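Local coordinates for protein SUMO-1 cysteine protease S273R (African swine fever virus pig/Kenya/KEN-50/1950, PDB 6LJ9) that is a cysteine protease that probably processes the viral polyproteins pp220 and pp62 into core-shell proteins and weakens host innate immune signalling, at residues K77-N83 against R266-I272; S182-F186 against Y239-R243; N222-S228 against I253-D259. All blocks are in the same frame, centred on the assembly; numbering follows the deposited sequence.

Contact 1 (K77-N83 against R266-I272); sequences KAPGPRN and RTHLFRI
Lys-77 NZ donates to His-268 O at 2.7 Å, and Arg-82 NH1 to Phe-270 O at 2.8 Å. Between them these cationic side chains take up carbonyls at and just beyond the C-terminal end of helix 259-269 in the Ulp1-type catalytic domain, where the chain following helix 68-75 runs alongside. The lysine chain is extended beyond CG, which brings its ammonium nitrogen to the helix end; Ser-12 O is a further acceptor for it. The Arg-82 guanidinium meets Phe-270 O within its own plane, with Thr-267 over one face and Ile-272 over the other. Arg-266 NH1 reaches Pro-81 O at 3.1 Å, on a lone pair in the carbonyl plane, while its NE forms a salt bridge with Glu-231. Pro-81 is the centre of an inverse gamma turn.

Backbone pairing is slight: Arg-271 N donates to Ala-78 O at 3.1 Å, and a water accepts from Ala-78 N and donates to Leu-269 O. With chi1 at 61° and the chain extended to NE, Arg-271 runs alongside Pro-79 and lays a guanidinium face over the proline ring.

Packing centres on Phe-270. Gly-80 CA stands over its face, 3.8 Å from the ring centroid, and Pro-81 CD makes a second CH-pi contact on that ring; Leu-269 CB covers the opposite face. Ala-78 O meets the ring at its rim, 3.5 Å from Phe-270 CD1.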
loop_
_atom_site.group_PDB
_atom_site.type_symbol
_atom_site.label_atom_id
_atom_site.label_comp_id
_atom_site.label_asym_id
_atom_site.label_seq_id
_atom_site.Cartn_x
_atom_site.Cartn_y
_atom_site.Cartn_z
ATOM N N LYS B 77 20.388 2.766 -2.302
ATOM C CA LYS B 77 19.712 3.136 -3.532
ATOM C C LYS B 77 20.605 2.821 -4.731
ATOM O O LYS B 77 21.799 2.540 -4.599
ATOM C CB LYS B 77 19.329 4.615 -3.510
ATOM C CG LYS B 77 18.231 4.952 -2.512
ATOM C CD LYS B 77 17.931 6.442 -2.487
ATOM C CE LYS B 77 16.746 6.750 -1.584
ATOM N NZ LYS B 77 16.528 8.215 -1.421
ATOM N N ALA B 78 20.004 2.863 -5.917
ATOM C CA ALA B 78 20.729 2.519 -7.127
ATOM C C ALA B 78 21.821 3.551 -7.412
ATOM O O ALA B 78 21.678 4.728 -7.074
ATOM C CB ALA B 78 19.774 2.435 -8.314
ATOM N N PRO B 79 22.926 3.130 -8.022
ATOM C CA PRO B 79 23.954 4.097 -8.419
ATOM C C PRO B 79 23.510 4.898 -9.631
ATOM O O PRO B 79 22.793 4.403 -10.504
ATOM C CB PRO B 79 25.162 3.213 -8.746
ATOM C CG PRO B 79 24.553 1.923 -9.188
ATOM C CD PRO B 79 23.314 1.746 -8.347
ATOM N N GLY B 80 23.946 6.154 -9.677
ATOM C CA GLY B 80 23.592 7.032 -10.766
ATOM C C GLY B 80 24.051 8.461 -10.558
ATOM O O GLY B 80 24.601 8.820 -9.511
ATOM N N PRO B 81 23.831 9.310 -11.566
ATOM C CA PRO B 81 24.235 10.718 -11.456
ATOM C C PRO B 81 23.461 11.461 -10.379
ATOM O O PRO B 81 22.458 12.124 -10.664
ATOM C CB PRO B 81 23.937 11.277 -12.854
ATOM C CG PRO B 81 22.886 10.372 -13.409
ATOM C CD PRO B 81 23.181 9.012 -12.854
ATOM N N ARG B 82 23.925 11.357 -9.133
ATOM C CA ARG B 82 23.215 11.966 -8.015
ATOM C C ARG B 82 23.502 13.459 -7.902
ATOM O O ARG B 82 22.592 14.248 -7.630
ATOM C CB ARG B 82 23.585 11.254 -6.713
ATOM C CG ARG B 82 23.028 11.908 -5.460
ATOM C CD ARG B 82 23.712 11.372 -4.213
ATOM N NE ARG B 82 23.377 12.156 -3.029
ATOM C CZ ARG B 82 22.446 11.814 -2.144
ATOM N NH1 ARG B 82 21.755 10.694 -2.303
ATOM N NH2 ARG B 82 22.209 12.592 -1.096
ATOM N N ASN B 83 24.757 13.867 -8.108
ATOM C CA ASN B 83 25.162 15.256 -7.919
ATOM C C ASN B 83 25.733 15.873 -9.191
ATOM O O ASN B 83 26.511 16.830 -9.122
ATOM C CB ASN B 83 26.166 15.369 -6.774
ATOM C CG ASN B 83 25.503 15.277 -5.415
ATOM O OD1 ASN B 83 24.556 16.008 -5.126
ATOM N ND2 ASN B 83 25.992 14.370 -4.577
ATOM N N ARG B 266 17.447 14.241 -7.886
ATOM C CA ARG B 266 18.519 13.279 -8.112
ATOM C C ARG B 266 19.097 12.769 -6.799
ATOM O O ARG B 266 19.505 11.605 -6.710
ATOM C CB ARG B 266 19.622 13.908 -8.964
ATOM C CG ARG B 266 19.224 14.206 -10.400
ATOM C CD ARG B 266 20.336 14.946 -11.127
ATOM N NE ARG B 266 20.046 15.134 -12.546
ATOM C CZ ARG B 266 20.498 14.341 -13.512
ATOM N NH1 ARG B 266 21.267 13.302 -13.214
ATOM N NH2 ARG B 266 20.185 14.587 -14.777
ATOM N N THR B 267 19.140 13.621 -5.771
ATOM C CA THR B 267 19.617 13.192 -4.462
ATOM C C THR B 267 18.638 12.249 -3.775
ATOM O O THR B 267 19.032 11.534 -2.846
ATOM C CB THR B 267 19.886 14.406 -3.570
ATOM O OG1 THR B 267 18.646 15.038 -3.228
ATOM C CG2 THR B 267 20.777 15.409 -4.290
ATOM N N HIS B 268 17.376 12.235 -4.204
ATOM C CA HIS B 268 16.406 11.271 -3.704
ATOM C C HIS B 268 16.461 9.941 -4.442
ATOM O O HIS B 268 15.924 8.947 -3.939
ATOM C CB HIS B 268 14.984 11.835 -3.811
ATOM C CG HIS B 268 14.719 12.997 -2.904
ATOM N ND1 HIS B 268 13.548 13.126 -2.189
ATOM C CD2 HIS B 268 15.466 14.085 -2.604
ATOM C CE1 HIS B 268 13.587 14.242 -1.482
ATOM N NE2 HIS B 268 14.740 14.842 -1.716
ATOM N N LEU B 269 17.096 9.899 -5.612
ATOM C CA LEU B 269 17.081 8.714 -6.461
ATOM C C LEU B 269 18.302 7.826 -6.252
ATOM O O LEU B 269 18.167 6.609 -6.086
ATOM C CB LEU B 269 16.992 9.128 -7.934
ATOM C CG LEU B 269 15.660 9.680 -8.441
ATOM C CD1 LEU B 269 15.809 10.248 -9.845
ATOM C CD2 LEU B 269 14.601 8.593 -8.413
ATOM N N PHE B 270 19.494 8.413 -6.259
ATOM C CA PHE B 270 20.727 7.650 -6.346
ATOM C C PHE B 270 21.554 7.792 -5.077
ATOM O O PHE B 270 21.394 8.739 -4.300
ATOM C CB PHE B 270 21.559 8.090 -7.555
ATOM C CG PHE B 270 20.778 8.147 -8.834
ATOM C CD1 PHE B 270 20.266 6.991 -9.400
ATOM C CD2 PHE B 270 20.556 9.356 -9.472
ATOM C CE1 PHE B 270 19.544 7.040 -10.578
ATOM C CE2 PHE B 270 19.836 9.411 -10.651
ATOM C CZ PHE B 270 19.330 8.251 -11.204
ATOM N N ARG B 271 22.446 6.826 -4.883
ATOM C CA ARG B 271 23.403 6.844 -3.792
ATOM C C ARG B 271 24.661 7.597 -4.211
ATOM O O ARG B 271 24.862 7.932 -5.380
ATOM C CB ARG B 271 23.752 5.418 -3.358
ATOM C CG ARG B 271 24.402 4.571 -4.445
ATOM C CD ARG B 271 25.037 3.315 -3.862
ATOM N NE ARG B 271 25.680 2.496 -4.887
ATOM C CZ ARG B 271 25.161 1.379 -5.387
ATOM N NH1 ARG B 271 23.988 0.938 -4.953
ATOM N NH2 ARG B 271 25.818 0.700 -6.316
ATOM N N ILE B 272 25.519 7.865 -3.229
ATOM C CA ILE B 272 26.769 8.586 -3.462
ATOM C C ILE B 272 27.808 7.558 -3.904
ATOM O O ILE B 272 28.417 6.877 -3.079
ATOM C CB ILE B 272 27.222 9.353 -2.218
ATOM C CG1 ILE B 272 26.077 10.218 -1.689
ATOM C CG2 ILE B 272 28.430 10.218 -2.538
ATOM C CD1 ILE B 272 26.313 10.766 -0.302
HETATM O O HOH W 1 17.423 4.225 -6.860
#

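Contact 2 (S182-F186 against Y239-R243); sequences SIEYF and YIRAR
Glu-184 receives three hydrogen bonds from the helix across both carboxylate oxygens. OE1 accepts from Arg-243 NE at 2.7 Å, on the syn lone pair, and also from Tyr-239 OH at 2.5 Å. OE2 takes Arg-243 NH2, again at 2.5 Å, so the two groups form a bidentate salt bridge. Both 2.5 Å lengths are shorter than usual and their exact values doubtful. OE1 lies 1° out of the guanidinium plane and the two planes are 12° apart, so the groups meet edge to edge, nearly coplanar. The arginine chain is bent at chi2 and chi3, curling its end back towards the strand.

The donors of Arg-243 are engaged beyond this pair: NH2 also bridges to Asp-175, and NH1 donates to Val-247 O. Ser-182 OG lies 2.8 Å from Glu-184 OE2, but its stronger partner is Asp-179 of the second subunit, so the polar cluster extends to the dimer partner. The guanidinium and the Tyr-239 hydroxyl would tend to stabilise the charge on Glu-184, while the nearby aspartates would work against this.

Next to the polar cluster, toward the C-terminal end of the strand, Phe-186 CB sits almost centrally over the Tyr-239 ring, 3.5 Å from its centroid. The two rings are nearly parallel (3°) but so far displaced that they hardly overlap, with centroids 4.6 Å from each other. Arg-243 CG covers the opposite face of the tyrosine, and Phe-252 meets both rings edge-to-face.

Here helix 232-244, which begins at the inferred nucleophile Cys-232, packs on strand 181-186 of the mixed sheet, the helix-on-sheet core of the papain-like Ulp1 proteases.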
loop_
_atom_site.group_PDB
_atom_site.type_symbol
_atom_site.label_atom_id
_atom_site.label_comp_id
_atom_site.label_asym_id
_atom_site.label_seq_id
_atom_site.Cartn_x
_atom_site.Cartn_y
_atom_site.Cartn_z
ATOM N N SER B 182 -7.011 5.363 -14.813
ATOM C CA SER B 182 -6.430 6.261 -15.797
ATOM C C SER B 182 -5.133 5.681 -16.338
ATOM O O SER B 182 -4.321 5.133 -15.586
ATOM C CB SER B 182 -6.170 7.648 -15.198
ATOM O OG SER B 182 -5.326 7.564 -14.063
ATOM N N ILE B 183 -4.954 5.802 -17.649
ATOM C CA ILE B 183 -3.704 5.481 -18.326
ATOM C C ILE B 183 -3.053 6.806 -18.693
ATOM O O ILE B 183 -3.615 7.586 -19.471
ATOM C CB ILE B 183 -3.940 4.605 -19.564
ATOM C CG1 ILE B 183 -4.699 3.334 -19.171
ATOM C CG2 ILE B 183 -2.622 4.253 -20.229
ATOM C CD1 ILE B 183 -5.348 2.627 -20.337
ATOM N N GLU B 184 -1.881 7.070 -18.124
ATOM C CA GLU B 184 -1.284 8.398 -18.154
ATOM C C GLU B 184 0.033 8.380 -18.916
ATOM O O GLU B 184 0.849 7.468 -18.750
ATOM C CB GLU B 184 -1.064 8.918 -16.731
ATOM C CG GLU B 184 -2.298 8.805 -15.849
ATOM C CD GLU B 184 -1.985 9.001 -14.379
ATOM O OE1 GLU B 184 -0.875 9.475 -14.064
ATOM O OE2 GLU B 184 -2.850 8.675 -13.539
ATOM N N TYR B 185 0.227 9.398 -19.752
ATOM C CA TYR B 185 1.474 9.626 -20.474
ATOM C C TYR B 185 1.975 11.016 -20.116
ATOM O O TYR B 185 1.307 12.013 -20.410
ATOM C CB TYR B 185 1.270 9.492 -21.986
ATOM C CG TYR B 185 2.466 9.904 -22.821
ATOM C CD1 TYR B 185 2.627 11.221 -23.239
ATOM C CD2 TYR B 185 3.429 8.979 -23.199
ATOM C CE1 TYR B 185 3.712 11.604 -24.002
ATOM C CE2 TYR B 185 4.520 9.354 -23.965
ATOM C CZ TYR B 185 4.656 10.669 -24.362
ATOM O OH TYR B 185 5.735 11.060 -25.124
ATOM N N PHE B 186 3.143 11.084 -19.484
ATOM C CA PHE B 186 3.724 12.347 -19.046
ATOM C C PHE B 186 4.972 12.644 -19.866
ATOM O O PHE B 186 5.912 11.843 -19.887
ATOM C CB PHE B 186 4.059 12.313 -17.555
ATOM C CG PHE B 186 4.802 13.526 -17.077
ATOM C CD1 PHE B 186 4.172 14.759 -17.015
ATOM C CD2 PHE B 186 6.128 13.438 -16.692
ATOM C CE1 PHE B 186 4.853 15.880 -16.579
ATOM C CE2 PHE B 186 6.815 14.553 -16.252
ATOM C CZ PHE B 186 6.177 15.777 -16.196
ATOM N N TYR B 239 7.469 11.769 -11.772
ATOM C CA TYR B 239 6.042 11.627 -12.046
ATOM C C TYR B 239 5.510 10.317 -11.481
ATOM O O TYR B 239 4.463 10.290 -10.824
ATOM C CB TYR B 239 5.786 11.711 -13.551
ATOM C CG TYR B 239 4.323 11.628 -13.933
ATOM C CD1 TYR B 239 3.510 12.753 -13.884
ATOM C CD2 TYR B 239 3.758 10.430 -14.350
ATOM C CE1 TYR B 239 2.175 12.686 -14.234
ATOM C CE2 TYR B 239 2.422 10.353 -14.703
ATOM C CZ TYR B 239 1.636 11.485 -14.643
ATOM O OH TYR B 239 0.307 11.416 -14.991
ATOM N N ILE B 240 6.229 9.218 -11.719
ATOM C CA ILE B 240 5.801 7.920 -11.205
ATOM C C ILE B 240 5.785 7.930 -9.681
ATOM O O ILE B 240 4.840 7.439 -9.051
ATOM C CB ILE B 240 6.704 6.801 -11.755
ATOM C CG1 ILE B 240 6.545 6.683 -13.273
ATOM C CG2 ILE B 240 6.398 5.480 -11.061
ATOM C CD1 ILE B 240 7.400 5.600 -13.901
ATOM N N ARG B 241 6.824 8.497 -9.066
ATOM C CA ARG B 241 6.896 8.516 -7.608
ATOM C C ARG B 241 5.807 9.398 -7.009
ATOM O O ARG B 241 5.205 9.042 -5.987
ATOM C CB ARG B 241 8.278 8.985 -7.154
ATOM C CG ARG B 241 8.457 9.005 -5.644
ATOM C CD ARG B 241 8.136 7.649 -5.037
ATOM N NE ARG B 241 8.266 7.647 -3.584
ATOM C CZ ARG B 241 9.355 7.253 -2.932
ATOM N NH1 ARG B 241 10.415 6.825 -3.605
ATOM N NH2 ARG B 241 9.384 7.285 -1.607
ATOM N N ALA B 242 5.538 10.550 -7.627
ATOM C CA ALA B 242 4.487 11.428 -7.122
ATOM C C ALA B 242 3.115 10.773 -7.240
ATOM O O ALA B 242 2.290 10.885 -6.326
ATOM C CB ALA B 242 4.511 12.762 -7.866
ATOM N N ARG B 243 2.851 10.088 -8.355
ATOM C CA ARG B 243 1.579 9.386 -8.500
ATOM C C ARG B 243 1.473 8.237 -7.506
ATOM O O ARG B 243 0.383 7.937 -7.004
ATOM C CB ARG B 243 1.414 8.870 -9.930
ATOM C CG ARG B 243 1.424 9.952 -10.998
ATOM C CD ARG B 243 0.139 10.762 -11.014
ATOM N NE ARG B 243 -1.011 9.962 -11.427
ATOM C CZ ARG B 243 -1.953 9.523 -10.599
ATOM N NH1 ARG B 243 -1.887 9.812 -9.307
ATOM N NH2 ARG B 243 -2.963 8.801 -11.062
#

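Contact 3 (N222-S228 against I253-D259); sequences NIRHQRS and ISTRITD
Arg-256 lays its guanidinium against that of Arg-227: the latter's CZ stands 3.6 Å above the Arg-256 plane, offset toward the rim, with the planes 37° apart and the side chains crossing at about a right angle. Asp-259 OD1 bridges to Arg-256 NH2 at 3.6 Å, which should ease the like-charge approach. The opposite face of Arg-256 lies against His-225 O.

Asp-259, the first residue of helix 259-269, grips the neighbouring loop. Its OD1 accepts from Arg-227 N at 3.0 Å (174°) through the syn lone pair; OD2 accepts from Ser-228 N, which comes from above the carboxylate plane, and from Ser-228 OG at 2.5 Å, a length whose exact value is doubtful. This loop of the Ulp1-type fold carries Gln-226, predicted to bind substrate and adjacent to Cys-232, consistent with the oxyanion-hole glutamine of papain-like proteases. Gln-226 NE2 donates to Ser-228 O, and OE1 is paired with Ser-188 OG.

His-225 ND1 accepts from Ile-257 N at 3.0 Å while NE2 bonds to Phe-252 O, fixing the ring's rotation; Ile-223 CG2 covers one face. At the far end Asn-222 ND2 donates to Ile-253 O at 3.2 Å.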
loop_
_atom_site.group_PDB
_atom_site.type_symbol
_atom_site.label_atom_id
_atom_site.label_comp_id
_atom_site.label_asym_id
_atom_site.label_seq_id
_atom_site.Cartn_x
_atom_site.Cartn_y
_atom_site.Cartn_z
ATOM N N ASN B 222 0.294 19.191 -21.126
ATOM C CA ASN B 222 -0.249 20.540 -21.244
ATOM C C ASN B 222 0.808 21.600 -20.956
ATOM O O ASN B 222 0.827 22.653 -21.605
ATOM C CB ASN B 222 -1.445 20.706 -20.304
ATOM C CG ASN B 222 -2.167 22.025 -20.504
ATOM O OD1 ASN B 222 -2.849 22.225 -21.508
ATOM N ND2 ASN B 222 -2.031 22.927 -19.539
ATOM N N ILE B 223 1.695 21.338 -20.001
ATOM C CA ILE B 223 2.722 22.286 -19.585
ATOM C C ILE B 223 4.078 21.794 -20.069
ATOM O O ILE B 223 4.376 20.595 -20.006
ATOM C CB ILE B 223 2.725 22.475 -18.055
ATOM C CG1 ILE B 223 1.445 23.171 -17.597
ATOM C CG2 ILE B 223 3.944 23.268 -17.603
ATOM C CD1 ILE B 223 1.449 23.518 -16.130
ATOM N N ARG B 224 4.896 22.724 -20.562
ATOM C CA ARG B 224 6.307 22.460 -20.845
ATOM C C ARG B 224 7.082 22.722 -19.560
ATOM O O ARG B 224 7.507 23.843 -19.279
ATOM C CB ARG B 224 6.801 23.322 -21.999
ATOM C CG ARG B 224 8.293 23.197 -22.273
ATOM C CD ARG B 224 8.702 23.984 -23.505
ATOM N NE ARG B 224 10.153 24.099 -23.619
ATOM C CZ ARG B 224 10.938 23.168 -24.151
ATOM N NH1 ARG B 224 10.415 22.042 -24.617
ATOM N NH2 ARG B 224 12.249 23.360 -24.211
ATOM N N HIS B 225 7.257 21.667 -18.760
ATOM C CA HIS B 225 7.942 21.814 -17.481
ATOM C C HIS B 225 9.442 22.008 -17.667
ATOM O O HIS B 225 10.049 22.863 -17.012
ATOM C CB HIS B 225 7.680 20.591 -16.600
ATOM C CG HIS B 225 6.238 20.389 -16.251
ATOM N ND1 HIS B 225 5.608 21.106 -15.258
ATOM C CD2 HIS B 225 5.309 19.542 -16.753
ATOM C CE1 HIS B 225 4.350 20.715 -15.166
ATOM N NE2 HIS B 225 4.142 19.767 -16.063
ATOM N N GLN B 226 10.052 21.229 -18.553
ATOM C CA GLN B 226 11.503 21.152 -18.657
ATOM C C GLN B 226 12.030 22.238 -19.586
ATOM O O GLN B 226 11.604 22.336 -20.743
ATOM C CB GLN B 226 11.924 19.771 -19.155
ATOM C CG GLN B 226 13.415 19.616 -19.398
ATOM C CD GLN B 226 13.786 18.203 -19.795
ATOM O OE1 GLN B 226 12.992 17.277 -19.637
ATOM N NE2 GLN B 226 14.995 18.030 -20.316
ATOM N N ARG B 227 12.957 23.050 -19.077
ATOM C CA ARG B 227 13.697 24.002 -19.890
ATOM C C ARG B 227 15.152 23.603 -20.086
ATOM O O ARG B 227 15.828 24.190 -20.938
ATOM C CB ARG B 227 13.636 25.404 -19.266
ATOM C CG ARG B 227 12.247 26.019 -19.264
ATOM C CD ARG B 227 12.239 27.367 -18.561
ATOM N NE ARG B 227 10.882 27.847 -18.321
ATOM C CZ ARG B 227 10.586 28.912 -17.583
ATOM N NH1 ARG B 227 11.555 29.610 -17.006
ATOM N NH2 ARG B 227 9.322 29.276 -17.419
ATOM N N SER B 228 15.647 22.631 -19.324
ATOM C CA SER B 228 16.998 22.129 -19.487
ATOM C C SER B 228 17.018 21.028 -20.546
ATOM O O SER B 228 15.984 20.631 -21.092
ATOM C CB SER B 228 17.543 21.623 -18.150
ATOM O OG SER B 228 16.795 20.517 -17.671
ATOM N N ILE B 253 -0.620 19.006 -14.651
ATOM C CA ILE B 253 -1.305 19.634 -15.774
ATOM C C ILE B 253 -1.391 21.151 -15.613
ATOM O O ILE B 253 -1.337 21.882 -16.608
ATOM C CB ILE B 253 -2.704 19.012 -15.942
ATOM C CG1 ILE B 253 -2.594 17.550 -16.383
ATOM C CG2 ILE B 253 -3.553 19.805 -16.930
ATOM C CD1 ILE B 253 -3.932 16.875 -16.622
ATOM N N SER B 254 -1.497 21.650 -14.379
ATOM C CA SER B 254 -1.788 23.058 -14.150
ATOM C C SER B 254 -0.655 23.848 -13.511
ATOM O O SER B 254 -0.619 25.072 -13.673
ATOM C CB SER B 254 -3.040 23.202 -13.273
ATOM O OG SER B 254 -2.903 22.468 -12.069
ATOM N N THR B 255 0.262 23.200 -12.798
ATOM C CA THR B 255 1.341 23.888 -12.099
ATOM C C THR B 255 2.683 23.398 -12.624
ATOM O O THR B 255 2.898 22.188 -12.756
ATOM C CB THR B 255 1.252 23.664 -10.588
ATOM O OG1 THR B 255 -0.057 24.023 -10.128
ATOM C CG2 THR B 255 2.285 24.514 -9.865
ATOM N N ARG B 256 3.581 24.335 -12.915
ATOM C CA ARG B 256 4.868 23.987 -13.497
ATOM C C ARG B 256 5.814 23.440 -12.434
ATOM O O ARG B 256 5.817 23.889 -11.284
ATOM C CB ARG B 256 5.497 25.202 -14.181
ATOM C CG ARG B 256 6.818 24.891 -14.867
ATOM C CD ARG B 256 7.433 26.100 -15.550
ATOM N NE ARG B 256 8.684 25.738 -16.212
ATOM C CZ ARG B 256 9.877 25.774 -15.628
ATOM N NH1 ARG B 256 9.987 26.166 -14.367
ATOM N NH2 ARG B 256 10.961 25.419 -16.302
ATOM N N ILE B 257 6.617 22.454 -12.830
ATOM C CA ILE B 257 7.626 21.845 -11.973
ATOM C C ILE B 257 8.989 22.151 -12.581
ATOM O O ILE B 257 9.254 21.797 -13.737
ATOM C CB ILE B 257 7.403 20.333 -11.824
ATOM C CG1 ILE B 257 6.032 20.063 -11.201
ATOM C CG2 ILE B 257 8.498 19.714 -10.979
ATOM C CD1 ILE B 257 5.719 18.598 -11.016
ATOM N N THR B 258 9.847 22.806 -11.805
ATOM C CA THR B 258 11.084 23.370 -12.322
ATOM C C THR B 258 12.174 22.309 -12.447
ATOM O O THR B 258 12.137 21.253 -11.806
ATOM C CB THR B 258 11.572 24.503 -11.420
ATOM O OG1 THR B 258 11.986 23.966 -10.158
ATOM C CG2 THR B 258 10.459 25.513 -11.184
ATOM N N ASP B 259 13.162 22.610 -13.298
ATOM C CA ASP B 259 14.334 21.750 -13.415
ATOM C C ASP B 259 15.164 21.764 -12.138
ATOM O O ASP B 259 15.840 20.776 -11.826
ATOM C CB ASP B 259 15.193 22.180 -14.606
ATOM C CG ASP B 259 14.440 22.127 -15.923
ATOM O OD1 ASP B 259 13.668 23.068 -16.210
ATOM O OD2 ASP B 259 14.625 21.148 -16.677
#

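Contacts 2 and 3 are neighbours, their centres about 14 Å apart, and they touch where Phe-186 CE1 lies 3.7 Å from His-225 CD2. Along the chain their segments alternate: strand 181-186, loop 222-228, helix 232-244, then 253-259. Contact 1 joins residues 77-83 to the C-terminal end of the chain and so encloses both others in sequence; its centre is about 21 Å from that of contact 2 and about 22 Å from that of contact 3. Helix 259-269 starts in contact 3 and ends in contact 1. The inferred nucleophile Cys-232 begins the helix used by contact 2, next to the loop of contact 3, whereas contact 1 ties the chain after the N-terminal helices to this catalytic domain.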